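Local coordinates for SAM-dependent methyltransferase (Anabaena variabilis ATCC 29413, PDB 3GGD), which probably transfers a methyl group from S-adenosyl-L-methionine to an acceptor, and is seen here with the spent cofactor S-adenosyl-L-homocysteine bound, at residues 162-167 against 219-224; 89-94 against 103-108; 51-56 against 239-244; 58-63 against 72-77. One frame throughout, in Å; residues are numbered along the deposited sequence.

Interaction 1: 162-167 against 219-224; sequences IELGTG and GLFQSI. With SO4 (sulfate ion), chain G; EDO (1,2-ethanediol), chain L.
At the end of strand 158-164 in the Rossmann-like sheet of a class I methyltransferase, Ile162 and Leu164 receive the ring of Phe221, which comes from the loop between strands 211-217 and 237-244. The contact is apolar, and no hydrogen bond joins the two segments directly. Phe221 directs its ring at the strand because chi1 of -175° sets CG opposite the backbone N. Leu164 CD2 meets the root of this side chain, 3.7 Å from Phe221 CB and equally near CG; the methyl arrives obliquely. Ile162 comes in differently: its extended chain brings CD1 to the ring edge, near the ring plane, 4.5 Å from Phe221 CD1. The same methyl lies 4.2 Å from the carbonyl O of Leu220. The Phe221 side chain also packs on Arg131, a residue that binds S-adenosyl-L-homocysteine, with the nearest side-chain atoms about 3 Å apart; the loop thus comes up to the cofactor site. Between the two hydrophobic strand residues, Glu163 turns its CB away from the loop, and its carboxylate accepts the backbone N-H groups of Gly133, Phe134 and His135. Past the strand, Gly167 stands at the N-cap of helix 168-179, where a sulfate, probably from the crystallisation liquor, accepts the backbone N-H groups of Gly167, Ile169 and Asp170. A 1,2-ethanediol of like origin sits beside Ile162 and over the rim of one Phe221 face: its C2 is 3.7 Å from Ile162 CD1, and its O1 accepts the backbone N-H of Gln222 (N to O1 3.1 Å, N-H...O angle 154°).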
# COMPACT_ATOMS: atom_id res chain seq x y z
N ILE A 162 -3.48 -4.14 -4.09
CA ILE A 162 -2.46 -4.54 -5.07
C ILE A 162 -1.13 -4.51 -4.30
O ILE A 162 -0.80 -3.56 -3.58
CB ILE A 162 -2.50 -3.66 -6.34
CG1 ILE A 162 -1.45 -4.19 -7.35
CG2 ILE A 162 -2.34 -2.11 -5.99
CD1 ILE A 162 -1.42 -3.48 -8.74
N GLU A 163 -0.41 -5.63 -4.39
CA GLU A 163 0.78 -5.88 -3.62
C GLU A 163 1.86 -6.45 -4.54
O GLU A 163 1.57 -6.86 -5.66
CB GLU A 163 0.45 -6.90 -2.51
CG GLU A 163 -0.56 -6.39 -1.50
CD GLU A 163 -0.06 -5.21 -0.69
OE1 GLU A 163 1.19 -5.11 -0.52
OE2 GLU A 163 -0.90 -4.36 -0.26
N LEU A 164 3.09 -6.49 -4.06
CA LEU A 164 4.14 -7.19 -4.79
C LEU A 164 3.88 -8.66 -4.55
O LEU A 164 3.57 -9.05 -3.42
CB LEU A 164 5.53 -6.76 -4.33
CG LEU A 164 5.84 -5.25 -4.51
CD1 LEU A 164 7.33 -4.92 -4.26
CD2 LEU A 164 5.42 -4.76 -5.89
N GLY A 165 3.96 -9.45 -5.61
CA GLY A 165 3.60 -10.85 -5.56
C GLY A 165 4.77 -11.80 -5.67
O GLY A 165 5.95 -11.41 -5.57
N THR A 166 4.44 -13.07 -5.84
CA THR A 166 5.44 -14.13 -6.01
C THR A 166 6.38 -13.69 -7.12
O THR A 166 5.94 -13.18 -8.18
CB THR A 166 4.77 -15.46 -6.39
OG1 THR A 166 3.82 -15.77 -5.38
CG2 THR A 166 5.79 -16.61 -6.52
N GLY A 167 7.66 -13.86 -6.87
CA GLY A 167 8.66 -13.43 -7.84
C GLY A 167 9.28 -12.11 -7.48
O GLY A 167 10.29 -11.73 -8.02
N GLY A 219 -0.42 -9.29 -13.05
CA GLY A 219 0.13 -8.12 -13.74
C GLY A 219 1.38 -7.53 -13.09
O GLY A 219 2.13 -8.21 -12.39
N LEU A 220 1.58 -6.24 -13.35
CA LEU A 220 2.78 -5.53 -12.97
C LEU A 220 2.50 -4.41 -11.98
O LEU A 220 1.36 -3.89 -11.88
CB LEU A 220 3.44 -4.95 -14.22
CG LEU A 220 3.82 -5.97 -15.30
CD1 LEU A 220 4.33 -5.22 -16.57
CD2 LEU A 220 4.84 -7.06 -14.82
N PHE A 221 3.53 -4.06 -11.21
CA PHE A 221 3.48 -2.92 -10.30
C PHE A 221 4.41 -1.88 -10.87
O PHE A 221 5.52 -2.20 -11.28
CB PHE A 221 3.92 -3.29 -8.89
CG PHE A 221 3.77 -2.16 -7.92
CD1 PHE A 221 2.53 -1.88 -7.36
CD2 PHE A 221 4.85 -1.36 -7.59
CE1 PHE A 221 2.38 -0.81 -6.48
CE2 PHE A 221 4.71 -0.30 -6.70
CZ PHE A 221 3.48 -0.02 -6.15
N GLN A 222 3.97 -0.63 -10.92
CA GLN A 222 4.79 0.41 -11.54
C GLN A 222 5.61 1.23 -10.56
O GLN A 222 5.06 1.84 -9.63
CB GLN A 222 3.90 1.33 -12.33
CG GLN A 222 3.11 0.61 -13.38
CD GLN A 222 3.88 0.35 -14.66
OE1 GLN A 222 4.75 1.13 -15.08
NE2 GLN A 222 3.52 -0.76 -15.31
N SER A 223 6.92 1.25 -10.77
CA SER A 223 7.85 2.04 -9.98
C SER A 223 8.34 3.22 -10.81
O SER A 223 8.04 3.30 -12.00
CB SER A 223 9.06 1.20 -9.52
OG SER A 223 10.11 1.18 -10.46
N ILE A 224 9.11 4.12 -10.20
CA ILE A 224 9.66 5.28 -10.92
C ILE A 224 11.14 5.03 -11.28
O ILE A 224 11.81 5.89 -11.84
CB ILE A 224 9.55 6.59 -10.08
CG1 ILE A 224 10.46 6.51 -8.82
CG2 ILE A 224 8.12 6.85 -9.73
CD1 ILE A 224 10.84 7.84 -8.23
S SO4 G . 10.21 -14.62 -4.62
O1 SO4 G . 10.87 -13.96 -5.75
O2 SO4 G . 11.04 -15.72 -4.10
O3 SO4 G . 8.83 -15.05 -4.98
O4 SO4 G . 10.10 -13.66 -3.52
C1 EDO L . 0.37 -0.47 -10.50
O1 EDO L . 1.22 0.69 -10.47
C2 EDO L . -1.11 -0.13 -10.17
O2 EDO L . -1.30 0.69 -8.98

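Interaction 2: 89-94 against 103-108; sequences SALEIA and ISYRLL. With EDO (1,2-ethanediol), chain S; SO4 (sulfate ion), chain H.
Ala94 lays its methyl over one face of the Tyr105 ring, a CH-pi contact with CB 3.6 Å from the ring centroid and 17° off the normal. Ile103 CG2, from the tyrosine's own strand, covers the opposite face, so the ring is clamped between an alanine and an isoleucine. The phenol end is fixed as well, since Tyr105 OH is hydrogen-bonded to the carbonyl O of Asn98. One helical turn before Ala94, Leu91 reaches the strand with both branches: CD2 comes obliquely to Tyr105 CD1 at 4.0 Å, while CD1 presses on the backbone, 3.4 Å from Arg106 C. Leu91 CG stands anti to its carbonyl carbon (chi1 -61°), and this carries the methyls from the helix to the strand. Arg106 points its CB the other way, its extended chain lying against Gln118 and Ile119 of helix 113-123. Its NE gives a fairly straight bond to 1,2-ethanediol O2 at the guanidinium edge (3.0 Å), whereas NH1 makes weak bonds to a sulfate and a salt bridge to Glu122. A leucine in place of Arg106 would probably leave Glu122 without its charged mate and the sulfate without this donor. Helix 89-94 and strand 103-107 run nearly antiparallel, at 166° with axes 8.9 Å apart, as expected for the second half of a right-handed beta-alpha-beta crossover in a Rossmann-like methyltransferase.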
# COMPACT_ATOMS: atom_id res chain seq x y z
N SER A 89 4.92 12.38 8.84
CA SER A 89 5.64 13.08 7.77
C SER A 89 5.02 12.76 6.41
O SER A 89 4.87 13.67 5.56
CB SER A 89 7.16 12.77 7.80
OG SER A 89 7.78 13.32 8.97
N ALA A 90 4.60 11.51 6.20
CA ALA A 90 3.85 11.17 4.97
C ALA A 90 2.60 12.06 4.83
O ALA A 90 2.37 12.67 3.78
CB ALA A 90 3.45 9.69 4.94
N LEU A 91 1.83 12.18 5.91
CA LEU A 91 0.62 12.97 5.89
C LEU A 91 0.91 14.44 5.79
O LEU A 91 0.10 15.16 5.26
CB LEU A 91 -0.26 12.65 7.10
CG LEU A 91 -0.72 11.17 7.18
CD1 LEU A 91 -1.67 10.98 8.42
CD2 LEU A 91 -1.38 10.70 5.88
N GLU A 92 2.07 14.88 6.27
CA GLU A 92 2.48 16.26 6.09
C GLU A 92 2.74 16.58 4.60
O GLU A 92 2.36 17.63 4.10
CB GLU A 92 3.68 16.60 6.97
CG GLU A 92 4.07 18.06 6.84
CD GLU A 92 5.18 18.48 7.79
OE1 GLU A 92 5.35 17.84 8.85
OE2 GLU A 92 5.86 19.47 7.45
N ILE A 93 3.38 15.66 3.88
CA ILE A 93 3.52 15.81 2.42
C ILE A 93 2.13 15.78 1.73
O ILE A 93 1.80 16.66 0.92
CB ILE A 93 4.43 14.74 1.77
CG1 ILE A 93 5.85 14.73 2.40
CG2 ILE A 93 4.53 15.00 0.26
CD1 ILE A 93 6.72 13.47 2.12
N ALA A 94 1.32 14.79 2.07
CA ALA A 94 -0.03 14.64 1.51
C ALA A 94 -0.88 15.91 1.70
O ALA A 94 -1.51 16.38 0.76
CB ALA A 94 -0.76 13.42 2.16
N ILE A 103 -11.23 15.24 1.01
CA ILE A 103 -10.23 14.34 1.57
C ILE A 103 -9.92 14.72 3.03
O ILE A 103 -9.70 15.89 3.31
CB ILE A 103 -8.87 14.40 0.86
CG1 ILE A 103 -8.96 13.91 -0.59
CG2 ILE A 103 -7.84 13.53 1.63
CD1 ILE A 103 -7.65 14.16 -1.45
N SER A 104 -9.92 13.74 3.92
CA SER A 104 -9.39 13.91 5.26
C SER A 104 -8.18 12.99 5.39
O SER A 104 -8.23 11.83 4.97
CB SER A 104 -10.42 13.56 6.32
OG SER A 104 -11.55 14.40 6.21
N TYR A 105 -7.08 13.51 5.89
CA TYR A 105 -5.90 12.70 6.18
C TYR A 105 -5.86 12.48 7.67
O TYR A 105 -6.00 13.42 8.42
CB TYR A 105 -4.61 13.35 5.73
CG TYR A 105 -4.46 13.36 4.22
CD1 TYR A 105 -4.25 12.17 3.53
CD2 TYR A 105 -4.53 14.53 3.50
CE1 TYR A 105 -4.12 12.15 2.15
CE2 TYR A 105 -4.38 14.54 2.11
CZ TYR A 105 -4.19 13.35 1.45
OH TYR A 105 -4.06 13.35 0.11
N ARG A 106 -5.63 11.25 8.10
CA ARG A 106 -5.64 10.95 9.52
C ARG A 106 -4.60 9.88 9.86
O ARG A 106 -4.40 8.92 9.10
CB ARG A 106 -7.05 10.50 9.89
CG ARG A 106 -7.18 9.99 11.28
CD ARG A 106 -8.65 10.10 11.67
NE ARG A 106 -8.91 9.50 12.98
CZ ARG A 106 -10.10 9.50 13.56
NH1 ARG A 106 -11.13 10.07 12.95
NH2 ARG A 106 -10.26 8.90 14.74
N LEU A 107 -3.93 10.07 11.00
CA LEU A 107 -2.93 9.13 11.47
C LEU A 107 -3.63 7.85 11.87
O LEU A 107 -4.68 7.88 12.48
CB LEU A 107 -2.18 9.68 12.68
CG LEU A 107 -1.14 10.79 12.47
CD1 LEU A 107 -0.73 11.35 13.81
CD2 LEU A 107 0.08 10.28 11.69
N LEU A 108 -3.06 6.72 11.47
CA LEU A 108 -3.53 5.42 11.96
C LEU A 108 -2.44 4.38 11.75
O LEU A 108 -1.80 4.32 10.69
CB LEU A 108 -4.85 4.95 11.28
CG LEU A 108 -5.38 3.54 11.68
CD1 LEU A 108 -6.94 3.52 11.84
CD2 LEU A 108 -4.96 2.51 10.68
C1 EDO S . -7.84 6.33 15.45
O1 EDO S . -8.06 6.98 16.70
C2 EDO S . -6.46 6.79 14.97
O2 EDO S . -6.63 7.79 13.96
S SO4 H . -12.24 11.17 9.95
O1 SO4 H . -13.41 11.44 9.10
O2 SO4 H . -10.97 11.40 9.29
O3 SO4 H . -12.34 9.78 10.39
O4 SO4 H . -12.28 12.05 11.12

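Interaction 3: 51-56 against 239-244; sequences ELLFNP and WAVIKH. With CO (cobalt (II) ion), chain C; SO4 (sulfate ion), chain I; EDO (1,2-ethanediol), chain R.
Val241 projects from strand 237-244 toward the loop 51-56, where Leu53 and Phe54 receive it. Its CB already lies 4.2 Å from Leu53 CD1. Further out, CG1 stands anti to the backbone N (chi1 179°), a setting that carries this branch into the angle between the two loop residues. There CG1 touches Leu53 CD1 at 4.0 Å, the two side chains meeting at a slant, and approaches the edge of the Phe54 ring near its plane, 4.4 Å from CE1. The valine side chain also packs on Tyr160 of the neighbouring strand 158-164, while the Phe54 ring meets Phe50 of helix 43-50 with planes at about 40°. Along the same strand the polar ends serve other partners. Trp239 offers NE1 to 1,2-ethanediol O2, which lies in the indole plane at 3.1 Å, and makes a cation-pi contact with Arg49. An alanine here would probably leave the Arg49 guanidinium without its aromatic partner and the ethanediol without its N-H donor. Lys243 sends NZ to a sulfate by weak bonds. At the end of the strand His244 NE2 binds the cobalt ion at 2.0 Å, together with Asp210. Between the loop and the strand themselves, however, only carbon atoms meet: no hydrogen bond crosses, so the hold rests on van der Waals contact and on burial of the valine and the phenylalanine.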
# COMPACT_ATOMS: atom_id res chain seq x y z
N GLU A 51 -14.29 -0.28 -9.39
CA GLU A 51 -15.30 0.75 -9.35
C GLU A 51 -16.74 0.26 -9.54
O GLU A 51 -17.67 0.92 -9.08
CB GLU A 51 -15.00 1.86 -10.38
CG GLU A 51 -15.03 1.42 -11.82
CD GLU A 51 -14.65 2.54 -12.77
OE1 GLU A 51 -15.11 3.67 -12.54
OE2 GLU A 51 -13.95 2.32 -13.77
N LEU A 52 -16.95 -0.83 -10.28
CA LEU A 52 -18.30 -1.32 -10.45
C LEU A 52 -18.66 -2.22 -9.28
O LEU A 52 -19.80 -2.67 -9.20
CB LEU A 52 -18.45 -2.09 -11.75
CG LEU A 52 -18.01 -1.32 -13.01
CD1 LEU A 52 -18.28 -2.15 -14.26
CD2 LEU A 52 -18.77 -0.02 -13.08
N LEU A 53 -17.71 -2.51 -8.38
CA LEU A 53 -18.01 -3.42 -7.27
C LEU A 53 -18.19 -2.70 -5.94
O LEU A 53 -18.70 -3.28 -5.01
CB LEU A 53 -16.89 -4.47 -7.12
CG LEU A 53 -16.62 -5.36 -8.33
CD1 LEU A 53 -15.39 -6.26 -8.16
CD2 LEU A 53 -17.89 -6.18 -8.70
N PHE A 54 -17.78 -1.43 -5.81
CA PHE A 54 -17.87 -0.72 -4.54
C PHE A 54 -19.20 0.04 -4.44
O PHE A 54 -19.57 0.71 -5.36
CB PHE A 54 -16.76 0.33 -4.46
CG PHE A 54 -15.40 -0.18 -4.01
CD1 PHE A 54 -15.05 -1.52 -4.07
CD2 PHE A 54 -14.44 0.73 -3.55
CE1 PHE A 54 -13.80 -1.94 -3.67
CE2 PHE A 54 -13.16 0.31 -3.17
CZ PHE A 54 -12.87 -1.03 -3.21
N ASN A 55 -19.87 -0.01 -3.29
CA ASN A 55 -21.00 0.91 -3.07
C ASN A 55 -20.42 2.30 -2.78
O ASN A 55 -19.75 2.47 -1.76
CB ASN A 55 -21.82 0.45 -1.87
CG ASN A 55 -22.86 1.50 -1.45
OD1 ASN A 55 -22.97 2.62 -2.03
ND2 ASN A 55 -23.57 1.17 -0.43
N PRO A 56 -20.71 3.33 -3.63
CA PRO A 56 -20.03 4.63 -3.47
C PRO A 56 -20.63 5.50 -2.34
O PRO A 56 -19.99 6.52 -1.92
CB PRO A 56 -20.22 5.32 -4.84
CG PRO A 56 -21.51 4.74 -5.34
CD PRO A 56 -21.73 3.38 -4.71
N TRP A 239 -3.16 -8.76 -7.20
CA TRP A 239 -4.27 -7.91 -6.77
C TRP A 239 -5.55 -8.71 -6.61
O TRP A 239 -5.73 -9.78 -7.23
CB TRP A 239 -4.51 -6.71 -7.74
CG TRP A 239 -4.94 -7.09 -9.10
CD1 TRP A 239 -4.13 -7.27 -10.18
CD2 TRP A 239 -6.28 -7.35 -9.56
NE1 TRP A 239 -4.87 -7.61 -11.27
CE2 TRP A 239 -6.19 -7.66 -10.93
CE3 TRP A 239 -7.54 -7.32 -8.96
CZ2 TRP A 239 -7.30 -7.98 -11.72
CZ3 TRP A 239 -8.64 -7.63 -9.73
CH2 TRP A 239 -8.52 -7.94 -11.10
N ALA A 240 -6.42 -8.19 -5.74
CA ALA A 240 -7.71 -8.81 -5.47
C ALA A 240 -8.73 -7.78 -4.99
O ALA A 240 -8.38 -6.74 -4.42
CB ALA A 240 -7.56 -9.99 -4.43
N VAL A 241 -10.00 -8.09 -5.25
CA VAL A 241 -11.10 -7.40 -4.58
C VAL A 241 -11.76 -8.45 -3.66
O VAL A 241 -12.17 -9.52 -4.13
CB VAL A 241 -12.15 -6.82 -5.57
CG1 VAL A 241 -13.24 -6.14 -4.78
CG2 VAL A 241 -11.50 -5.83 -6.58
N ILE A 242 -11.85 -8.12 -2.37
CA ILE A 242 -12.45 -9.02 -1.38
C ILE A 242 -13.57 -8.32 -0.59
O ILE A 242 -13.57 -7.09 -0.45
CB ILE A 242 -11.37 -9.66 -0.44
CG1 ILE A 242 -10.81 -8.64 0.58
CG2 ILE A 242 -10.22 -10.27 -1.29
CD1 ILE A 242 -9.87 -9.27 1.65
N LYS A 243 -14.52 -9.12 -0.12
CA LYS A 243 -15.64 -8.62 0.67
C LYS A 243 -16.04 -9.75 1.66
O LYS A 243 -15.97 -10.93 1.31
CB LYS A 243 -16.77 -8.27 -0.27
CG LYS A 243 -18.00 -7.60 0.38
CD LYS A 243 -18.92 -7.07 -0.71
CE LYS A 243 -20.13 -6.32 -0.15
NZ LYS A 243 -21.03 -7.35 0.48
N HIS A 244 -16.41 -9.39 2.89
CA HIS A 244 -16.79 -10.41 3.87
C HIS A 244 -17.87 -11.33 3.27
O HIS A 244 -18.84 -10.89 2.60
CB HIS A 244 -17.21 -9.79 5.23
CG HIS A 244 -17.23 -10.77 6.37
ND1 HIS A 244 -18.17 -11.77 6.45
CD2 HIS A 244 -16.44 -10.92 7.47
CE1 HIS A 244 -17.96 -12.50 7.54
NE2 HIS A 244 -16.92 -12.00 8.19
CO CO C . -15.65 -12.39 9.74
S SO4 I . -23.77 -5.75 1.79
O1 SO4 I . -25.01 -4.99 1.92
O2 SO4 I . -22.80 -4.96 1.05
O3 SO4 I . -24.01 -7.02 1.09
O4 SO4 I . -23.28 -6.02 3.13
C1 EDO R . -4.57 -10.19 -14.57
O1 EDO R . -3.78 -11.36 -14.44
C2 EDO R . -3.63 -9.02 -14.30
O2 EDO R . -4.37 -7.82 -14.28

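Interaction 4: 58-63 against 72-77; sequences LPLIDF and KFLSQF
Strand 60-63 and helix 69-77 run in broadly opposite directions, and their closest CA atoms here, those of Asp62 and Leu74, are 8.4 Å apart. Leu74 alone carries the helix side of the contact. Leu60 CD2 is equidistant from the two methyls of Leu74, 4.1 Å from CD1 and from CD2, with the side chains crossing at about a right angle. CG of Leu60 lies anti to the backbone N (chi1 180°), which directs its branches at the helix. Two residues along the strand, Asp62 OD2 comes within 4.2 Å of Leu74 CD1, but its polar partner is Thr71 OG1, a hydrogen bond that ties the carboxylate to the helix. This is the first strand of the Rossmann-like sheet and the helix that follows it, joined by the glycine-rich loop of the first methyltransferase motif; the Asp62 side chain is about 5 Å from the bound S-adenosyl-L-homocysteine at the nearest atoms. Leu74 also packs on Tyr129 of strand 127-131 and on Val43 of helix 43-50. On another side of the helix, Ser75 OG donates to the carbonyl O of Lys72 at 2.7 Å, with a C=O...O angle of 128° and the donor tilted 25° from the carbonyl plane.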
# COMPACT_ATOMS: atom_id res chain seq x y z
N LEU A 58 -20.60 4.49 0.64
CA LEU A 58 -19.78 4.33 1.82
C LEU A 58 -18.55 5.21 1.69
O LEU A 58 -18.10 5.50 0.56
CB LEU A 58 -19.34 2.88 2.02
CG LEU A 58 -20.37 1.76 2.13
CD1 LEU A 58 -19.63 0.43 2.31
CD2 LEU A 58 -21.36 1.97 3.29
N PRO A 59 -17.98 5.60 2.82
CA PRO A 59 -16.73 6.33 2.73
C PRO A 59 -15.66 5.41 2.14
O PRO A 59 -15.73 4.19 2.32
CB PRO A 59 -16.37 6.65 4.20
CG PRO A 59 -17.22 5.76 5.04
CD PRO A 59 -18.40 5.35 4.22
N LEU A 60 -14.70 6.01 1.43
CA LEU A 60 -13.58 5.29 0.86
C LEU A 60 -12.32 5.61 1.65
O LEU A 60 -11.95 6.79 1.75
CB LEU A 60 -13.33 5.67 -0.60
CG LEU A 60 -12.13 4.94 -1.28
CD1 LEU A 60 -12.24 3.40 -1.27
CD2 LEU A 60 -11.97 5.45 -2.71
N ILE A 61 -11.66 4.57 2.15
CA ILE A 61 -10.38 4.73 2.80
C ILE A 61 -9.25 4.34 1.86
O ILE A 61 -9.30 3.26 1.25
CB ILE A 61 -10.27 3.85 4.08
CG1 ILE A 61 -11.21 4.41 5.20
CG2 ILE A 61 -8.79 3.76 4.56
CD1 ILE A 61 -11.38 3.44 6.43
N ASP A 62 -8.28 5.25 1.69
CA ASP A 62 -6.96 4.96 1.05
C ASP A 62 -6.09 4.56 2.21
O ASP A 62 -5.63 5.41 2.98
CB ASP A 62 -6.37 6.17 0.31
CG ASP A 62 -5.11 5.83 -0.48
OD1 ASP A 62 -4.54 4.73 -0.30
OD2 ASP A 62 -4.68 6.69 -1.29
N PHE A 63 -5.95 3.26 2.40
CA PHE A 63 -5.25 2.71 3.56
C PHE A 63 -3.74 2.67 3.28
O PHE A 63 -3.33 2.05 2.29
CB PHE A 63 -5.71 1.28 3.87
CG PHE A 63 -5.22 0.84 5.19
CD1 PHE A 63 -3.92 0.39 5.34
CD2 PHE A 63 -6.01 1.02 6.31
CE1 PHE A 63 -3.42 0.06 6.58
CE2 PHE A 63 -5.52 0.69 7.58
CZ PHE A 63 -4.21 0.23 7.71
N LYS A 72 -5.53 11.78 -4.07
CA LYS A 72 -6.07 12.92 -4.79
C LYS A 72 -6.96 12.51 -6.00
O LYS A 72 -8.04 13.06 -6.21
CB LYS A 72 -4.91 13.78 -5.25
CG LYS A 72 -5.24 15.08 -6.07
CD LYS A 72 -6.10 16.05 -5.29
CE LYS A 72 -6.13 17.43 -5.99
NZ LYS A 72 -7.21 18.20 -5.35
N PHE A 73 -6.48 11.55 -6.79
CA PHE A 73 -7.26 11.04 -7.89
C PHE A 73 -8.57 10.39 -7.38
O PHE A 73 -9.66 10.65 -7.88
CB PHE A 73 -6.40 10.11 -8.75
CG PHE A 73 -7.16 9.35 -9.80
CD1 PHE A 73 -7.89 8.19 -9.46
CD2 PHE A 73 -7.17 9.77 -11.11
CE1 PHE A 73 -8.59 7.49 -10.42
CE2 PHE A 73 -7.88 9.05 -12.07
CZ PHE A 73 -8.58 7.92 -11.72
N LEU A 74 -8.46 9.52 -6.39
CA LEU A 74 -9.65 8.88 -5.84
C LEU A 74 -10.70 9.93 -5.44
O LEU A 74 -11.90 9.74 -5.65
CB LEU A 74 -9.28 8.01 -4.62
CG LEU A 74 -8.50 6.74 -4.96
CD1 LEU A 74 -8.03 6.04 -3.67
CD2 LEU A 74 -9.33 5.77 -5.87
N SER A 75 -10.24 11.06 -4.90
CA SER A 75 -11.16 12.07 -4.39
C SER A 75 -11.90 12.74 -5.52
O SER A 75 -12.93 13.35 -5.30
CB SER A 75 -10.41 13.12 -3.56
OG SER A 75 -9.76 14.08 -4.38
N GLN A 76 -11.37 12.68 -6.73
CA GLN A 76 -12.05 13.28 -7.90
C GLN A 76 -13.23 12.38 -8.35
O GLN A 76 -14.16 12.83 -8.97
CB GLN A 76 -11.03 13.57 -9.01
CG GLN A 76 -10.10 14.74 -8.59
CD GLN A 76 -8.67 14.74 -9.20
OE1 GLN A 76 -8.13 13.68 -9.58
NE2 GLN A 76 -8.03 15.94 -9.25
N PHE A 77 -13.21 11.12 -7.95
CA PHE A 77 -14.22 10.15 -8.37
C PHE A 77 -15.19 9.74 -7.25
O PHE A 77 -16.29 9.36 -7.53
CB PHE A 77 -13.53 8.86 -8.93
CG PHE A 77 -12.93 9.06 -10.30
CD1 PHE A 77 -11.69 9.68 -10.45
CD2 PHE A 77 -13.63 8.67 -11.44
CE1 PHE A 77 -11.16 9.89 -11.71
CE2 PHE A 77 -13.11 8.89 -12.69
CZ PHE A 77 -11.88 9.50 -12.84

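In the fold
All four contacts lean on the same seven-stranded sheet. Interactions 2 and 4 hold successive beta-alpha-beta units and touch, Ile103 CG1 lying 3.4 Å from Ser75 CB; interaction 4 is wholly buried and mainly aliphatic, with one carboxylate at its edge, whereas interaction 2, at the outermost strand 103-107, is only partly buried and combines an aromatic clamp with a charged outer flank. Interactions 1 and 3 engage the neighbouring strands 158-164 and 237-244 with loops; both are mainly buried and apolar, but interaction 1 borders the cofactor site and interaction 3 shares its strand with a cobalt ligand. Phe54 of interaction 3 meets Leu60 of interaction 4, while interactions 1 and 2 lie on opposite sides of the chain's centre.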